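Local coordinates for protein putative NAD(P)H-flavin oxidoreductase (Neisseria meningitidis serogroup A / serotype 4A, PDB 6WT2) that binds flavin mononucleotide and probably works as an NAD(P)H-dependent oxidoreductase of the nitroreductase family, some of whose NfsB-like members reduce chloramphenicol, at residues A15-R19 with M157-M162; K20-H24 with R205-T211. All blocks are in the same frame, centred on the assembly; numbering follows the deposited sequence.

Interaction 1 (A15-R19 with M157-M162). With FMN (flavin mononucleotide), chain G.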
# COMPACT_ATOMS: atom_id res chain seq x y z
N ALA A 15 -11.08 15.05 -5.95
CA ALA A 15 -11.81 14.02 -5.23
C ALA A 15 -10.90 13.25 -4.28
O ALA A 15 -11.30 12.90 -3.17
CB ALA A 15 -12.49 13.08 -6.22
N PHE A 16 -9.65 13.00 -4.71
CA PHE A 16 -8.64 12.38 -3.84
C PHE A 16 -8.45 13.17 -2.55
O PHE A 16 -8.27 12.58 -1.47
CB PHE A 16 -7.33 12.27 -4.62
CG PHE A 16 -6.21 11.57 -3.90
CD1 PHE A 16 -5.97 10.21 -4.12
CD2 PHE A 16 -5.34 12.28 -3.07
CE1 PHE A 16 -4.92 9.56 -3.49
CE2 PHE A 16 -4.28 11.64 -2.44
CZ PHE A 16 -4.07 10.27 -2.65
N LYS A 17 -8.50 14.50 -2.62
CA LYS A 17 -8.32 15.33 -1.44
C LYS A 17 -9.47 15.23 -0.45
O LYS A 17 -9.36 15.76 0.66
CB LYS A 17 -8.11 16.79 -1.85
CG LYS A 17 -6.75 17.05 -2.48
CD LYS A 17 -6.65 18.48 -2.99
CE LYS A 17 -5.32 18.75 -3.68
NZ LYS A 17 -5.19 20.18 -4.05
N ASN A 18 -10.57 14.55 -0.81
CA ASN A 18 -11.60 14.27 0.18
C ASN A 18 -11.06 13.44 1.34
O ASN A 18 -11.56 13.55 2.46
CB ASN A 18 -12.79 13.53 -0.45
CG ASN A 18 -13.52 14.35 -1.51
OD1 ASN A 18 -13.34 15.56 -1.61
ND2 ASN A 18 -14.36 13.68 -2.29
N ARG A 19 -10.05 12.60 1.09
CA ARG A 19 -9.65 11.62 2.09
C ARG A 19 -8.87 12.29 3.21
O ARG A 19 -7.82 12.89 2.98
CB ARG A 19 -8.83 10.49 1.50
CG ARG A 19 -8.87 9.23 2.40
CD ARG A 19 -7.53 8.49 2.48
NE ARG A 19 -6.42 9.43 2.62
CZ ARG A 19 -5.94 9.89 3.78
NH1 ARG A 19 -6.44 9.48 4.94
NH2 ARG A 19 -4.95 10.78 3.77
N MSE A 157 -9.61 3.12 0.76
CA MSE A 157 -9.82 4.42 1.42
C MSE A 157 -9.94 5.59 0.45
O MSE A 157 -10.76 6.49 0.62
CB MSE A 157 -8.69 4.70 2.40
CG MSE A 157 -8.69 3.75 3.57
SE MSE A 157 -7.37 4.28 4.85
CE MSE A 157 -5.82 4.31 3.63
N THR A 158 -9.11 5.58 -0.59
CA THR A 158 -9.20 6.63 -1.60
C THR A 158 -10.52 6.55 -2.34
O THR A 158 -11.24 7.56 -2.47
CB THR A 158 -8.02 6.52 -2.56
OG1 THR A 158 -6.82 6.84 -1.84
CG2 THR A 158 -8.19 7.49 -3.73
N GLY A 159 -10.87 5.36 -2.83
CA GLY A 159 -12.12 5.21 -3.55
C GLY A 159 -13.32 5.57 -2.70
O GLY A 159 -14.23 6.26 -3.16
N ALA A 160 -13.35 5.09 -1.45
CA ALA A 160 -14.40 5.51 -0.51
C ALA A 160 -14.50 7.03 -0.43
O ALA A 160 -15.59 7.60 -0.55
CB ALA A 160 -14.11 4.94 0.88
N ALA A 161 -13.37 7.69 -0.17
CA ALA A 161 -13.37 9.14 -0.03
C ALA A 161 -13.85 9.83 -1.30
O ALA A 161 -14.58 10.82 -1.23
CB ALA A 161 -11.96 9.61 0.33
N MSE A 162 -13.47 9.32 -2.47
CA MSE A 162 -13.89 9.94 -3.71
C MSE A 162 -15.40 9.93 -3.86
O MSE A 162 -15.98 10.86 -4.44
CB MSE A 162 -13.22 9.27 -4.91
CG MSE A 162 -11.74 9.56 -4.98
SE MSE A 162 -10.91 8.82 -6.58
CE MSE A 162 -11.46 10.19 -7.84
N1 FMN G . -4.72 7.20 12.93
C2 FMN G . -5.17 6.92 14.17
O2 FMN G . -5.82 7.80 14.79
N3 FMN G . -4.98 5.72 14.76
C4 FMN G . -4.27 4.74 14.19
O4 FMN G . -4.15 3.61 14.69
C4A FMN G . -3.73 4.99 12.84
N5 FMN G . -2.92 4.09 12.25
C5A FMN G . -2.51 4.28 10.97
C6 FMN G . -1.96 3.21 10.26
C7 FMN G . -1.54 3.41 8.95
C7M FMN G . -0.93 2.27 8.16
C8 FMN G . -1.72 4.73 8.30
C8M FMN G . -1.35 4.89 6.85
C9 FMN G . -2.33 5.78 8.99
C9A FMN G . -2.79 5.57 10.28
N10 FMN G . -3.45 6.61 10.98
C10 FMN G . -3.89 6.36 12.28
C1' FMN G . -3.72 7.90 10.33
C2' FMN G . -2.48 8.81 10.29
O2' FMN G . -2.21 9.39 11.59
C3' FMN G . -2.73 9.86 9.21
O3' FMN G . -2.83 9.18 7.94
C4' FMN G . -1.66 10.94 9.07
O4' FMN G . -1.51 11.63 10.31
C5' FMN G . -2.03 11.93 7.97
O5' FMN G . -3.29 12.53 8.23
P FMN G . -4.43 12.43 7.10
O1P FMN G . -4.46 10.95 6.83
O2P FMN G . -5.71 12.97 7.67
O3P FMN G . -3.96 13.18 5.88
O HOH W 1 -5.88 8.92 -0.24

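Interaction 2 (K20-H24 with R205-T211). With FMN (flavin mononucleotide), chain G.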
# COMPACT_ATOMS: atom_id res chain seq x y z
N LYS A 20 -9.40 12.18 4.42
CA LYS A 20 -8.74 12.64 5.62
C LYS A 20 -8.99 11.59 6.69
O LYS A 20 -10.07 10.99 6.73
CB LYS A 20 -9.28 14.01 6.09
CG LYS A 20 -9.34 15.06 4.99
CD LYS A 20 -10.02 16.31 5.48
CE LYS A 20 -9.89 17.45 4.48
NZ LYS A 20 -10.17 18.75 5.14
N SER A 21 -8.00 11.34 7.53
CA SER A 21 -8.21 10.35 8.58
C SER A 21 -9.27 10.85 9.56
O SER A 21 -9.18 11.98 10.07
CB SER A 21 -6.91 10.04 9.30
OG SER A 21 -6.07 9.29 8.44
N CYS A 22 -10.28 10.02 9.79
CA CYS A 22 -11.42 10.38 10.62
C CYS A 22 -11.44 9.50 11.87
O CYS A 22 -11.51 8.27 11.75
CB CYS A 22 -12.72 10.21 9.83
SG CYS A 22 -14.23 10.41 10.81
N ARG A 23 -11.40 10.12 13.05
CA ARG A 23 -11.41 9.35 14.29
C ARG A 23 -12.78 9.30 14.95
O ARG A 23 -12.97 8.48 15.86
CB ARG A 23 -10.39 9.90 15.28
CG ARG A 23 -8.97 9.48 14.95
CD ARG A 23 -8.33 10.44 13.96
NE ARG A 23 -6.96 10.06 13.64
CZ ARG A 23 -6.11 10.83 12.97
NH1 ARG A 23 -6.48 12.03 12.56
NH2 ARG A 23 -4.88 10.39 12.72
N HIS A 24 -13.74 10.10 14.49
CA HIS A 24 -15.02 10.27 15.17
C HIS A 24 -16.11 10.32 14.12
O HIS A 24 -16.22 11.29 13.36
CB HIS A 24 -15.03 11.54 16.01
CG HIS A 24 -13.93 11.59 17.02
ND1 HIS A 24 -13.96 10.85 18.18
CD2 HIS A 24 -12.75 12.26 17.02
CE1 HIS A 24 -12.86 11.09 18.87
NE2 HIS A 24 -12.11 11.93 18.18
N ARG A 205 -18.17 11.25 8.78
CA ARG A 205 -17.55 12.03 9.84
C ARG A 205 -18.59 12.81 10.64
O ARG A 205 -19.61 13.26 10.12
CB ARG A 205 -16.52 13.00 9.26
CG ARG A 205 -17.12 14.14 8.46
CD ARG A 205 -16.07 14.82 7.59
NE ARG A 205 -16.67 15.85 6.75
CZ ARG A 205 -17.04 15.67 5.49
NH1 ARG A 205 -16.86 14.49 4.91
NH2 ARG A 205 -17.58 16.67 4.79
N VAL A 206 -18.33 12.95 11.94
CA VAL A 206 -19.27 13.67 12.80
C VAL A 206 -19.02 15.17 12.77
O VAL A 206 -19.96 15.94 13.03
CB VAL A 206 -19.22 13.12 14.24
CG1 VAL A 206 -18.02 13.67 14.99
CG2 VAL A 206 -20.51 13.42 14.97
N GLN A 207 -17.82 15.62 12.42
CA GLN A 207 -17.50 17.04 12.39
C GLN A 207 -16.51 17.29 11.26
O GLN A 207 -16.03 16.36 10.61
CB GLN A 207 -16.95 17.52 13.74
CG GLN A 207 -15.70 16.77 14.19
CD GLN A 207 -15.34 17.07 15.63
OE1 GLN A 207 -16.14 17.62 16.38
NE2 GLN A 207 -14.13 16.70 16.03
N GLU A 208 -16.20 18.56 11.03
CA GLU A 208 -15.22 18.87 10.00
C GLU A 208 -13.83 18.43 10.45
O GLU A 208 -13.51 18.41 11.64
CB GLU A 208 -15.25 20.36 9.66
CG GLU A 208 -16.41 20.70 8.72
CD GLU A 208 -16.65 19.60 7.69
OE1 GLU A 208 -15.81 19.43 6.78
OE2 GLU A 208 -17.67 18.88 7.79
N ILE A 209 -13.03 18.01 9.48
CA ILE A 209 -11.67 17.57 9.71
C ILE A 209 -10.73 18.49 8.95
O ILE A 209 -10.90 18.69 7.74
CB ILE A 209 -11.47 16.11 9.27
CG1 ILE A 209 -12.46 15.19 9.99
CG2 ILE A 209 -10.03 15.67 9.50
CD1 ILE A 209 -12.66 13.86 9.29
N ALA A 210 -9.75 19.05 9.66
CA ALA A 210 -8.75 19.89 9.01
C ALA A 210 -7.80 19.06 8.15
O ALA A 210 -7.41 17.96 8.54
CB ALA A 210 -7.96 20.68 10.05
N THR A 211 -7.43 19.60 6.99
CA THR A 211 -6.43 18.97 6.14
C THR A 211 -5.09 18.92 6.86
O THR A 211 -4.64 19.93 7.41
CB THR A 211 -6.28 19.74 4.83
OG1 THR A 211 -7.56 19.90 4.22
CG2 THR A 211 -5.36 19.00 3.88
N1 FMN G . -4.72 7.20 12.93
C2 FMN G . -5.17 6.92 14.17
O2 FMN G . -5.82 7.80 14.79
N3 FMN G . -4.98 5.72 14.76
C4 FMN G . -4.27 4.74 14.19
O4 FMN G . -4.15 3.61 14.69
C4A FMN G . -3.73 4.99 12.84
N5 FMN G . -2.92 4.09 12.25
C5A FMN G . -2.51 4.28 10.97
C6 FMN G . -1.96 3.21 10.26
C7 FMN G . -1.54 3.41 8.95
C7M FMN G . -0.93 2.27 8.16
C8 FMN G . -1.72 4.73 8.30
C8M FMN G . -1.35 4.89 6.85
C9 FMN G . -2.33 5.78 8.99
C9A FMN G . -2.79 5.57 10.28
N10 FMN G . -3.45 6.61 10.98
C10 FMN G . -3.89 6.36 12.28
C1' FMN G . -3.72 7.90 10.33
C2' FMN G . -2.48 8.81 10.29
O2' FMN G . -2.21 9.39 11.59
C3' FMN G . -2.73 9.86 9.21
O3' FMN G . -2.83 9.18 7.94
C4' FMN G . -1.66 10.94 9.07
O4' FMN G . -1.51 11.63 10.31
C5' FMN G . -2.03 11.93 7.97
O5' FMN G . -3.29 12.53 8.23
P FMN G . -4.43 12.43 7.10
O1P FMN G . -4.46 10.95 6.83
O2P FMN G . -5.71 12.97 7.67
O3P FMN G . -3.96 13.18 5.88
O HOH W 2 -15.37 13.78 12.47

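Interaction 1 (A15-R19 with M157-M162)
Arg19 lays the start of its side chain over Ala161: its CB meets the methyl CB of Ala161 at 3.5 Å, and its CG lies against the same methyl. Farther along, CD of Arg19 passes CB of the selenomethionine Met157, which itself packs on Ser167 and Pro169 of strand 166-170. Beyond CB the arginine chain bends twice, at chi2 (-141°) and chi3 (42°), and this carries the guanidinium off the helix and presents its edge to the FMN phosphate. There NH1 and NH2 of Arg19 both donate to O1P of FMN, each at 3.1 Å, forming a fork on one oxygen; Arg214, whose NH2 lies close to that of Arg19, also hydrogen-bonds to FMN, and the anionic phosphate nearby probably offsets the closeness of the two positive charges. The N-H of NE reaches a water at 3.0 Å that in turn donates to OG1 of Thr158, linking the arginine to helix 138-162. Gly154 O of the same helix and Asn155 OD1 of the second subunit also hold that hydroxyl.

Beside this, the Phe16 ring takes the Thr158 methyl obliquely, CD1 to CG2 at 3.5 Å. The amide of Asn18 donates from ND2 to the carbonyl O of Ala161 at 3.1 Å, arriving 37° above the carbonyl plane; its other ND2 partner is Thr5 O of the second subunit. At the start of the segment, CB of Ala15 presses on the CE methyl of Met162, tight at 3.5 Å. Between these contacts a type I turn, Phe16 to Arg19, leads out of helix 9-16. Through Arg19 this helix-end packing at the dimer interface reaches the phosphate end of the FMN site, as in other nitroreductase-family enzymes.

Interaction 2 (K20-H24 with R205-T211)
Lys20 sends its ammonium to two acceptors on 205-211: NZ donates to the carbonyl O of Ile209 at 2.7 Å and to OG1 of Thr211 at 3.0 Å. With chi1 at -49° and the chain extended beyond CG, the lysine runs along Ile209 in the opposite sense to that side chain. At the far end, Val206 N donates to His24 O (3.0 Å, 160° at the hydrogen), and a water bridges the same carbonyl to Gln207 N. The flavin lies beyond 20-24: the backbone N-H of Ser21 donates to O2P of FMN and its OG to O1P, both at 2.8 Å, and Arg23 donates from NE to the flavin O2 and from NH2 to N1. CB of Ser21 sits over one face of the Arg23 guanidinium, offset toward the rim.

Between the two ends Ile209 fills the middle. Its CD1 meets CB of Cys22 at 3.7 Å, while its CG2 lies near CB of Lys20; SG of Cys22 rests on CB of Arg205. Hydrogen bonds at both ends and an apolar centre thus hold 205-211 against a loop whose Ser21 and Arg23 bond to the cofactor, and positive charge beside O2 and N1 would probably stabilise the reduced, anionic flavin.

The segments 15-19 and 20-24 follow directly in the chain, and together they carry it from the end of helix 9-16 along the flavin, from phosphate to pyrimidine ring. Interaction 1 is the buried one: every touching residue is covered, the partner is the last part of helix 138-162, and the second subunit comes within reach of most of it. Interaction 2 lies farther from the chain's centre, joins two loops, and is partly open at its rims. The first packs small methyls, selenomethionines and the aliphatic part of an arginine, with an asparagine hydrogen bond and a water bridge across; the second relies more on a lysine, backbone carbonyls and water, around a single isoleucine.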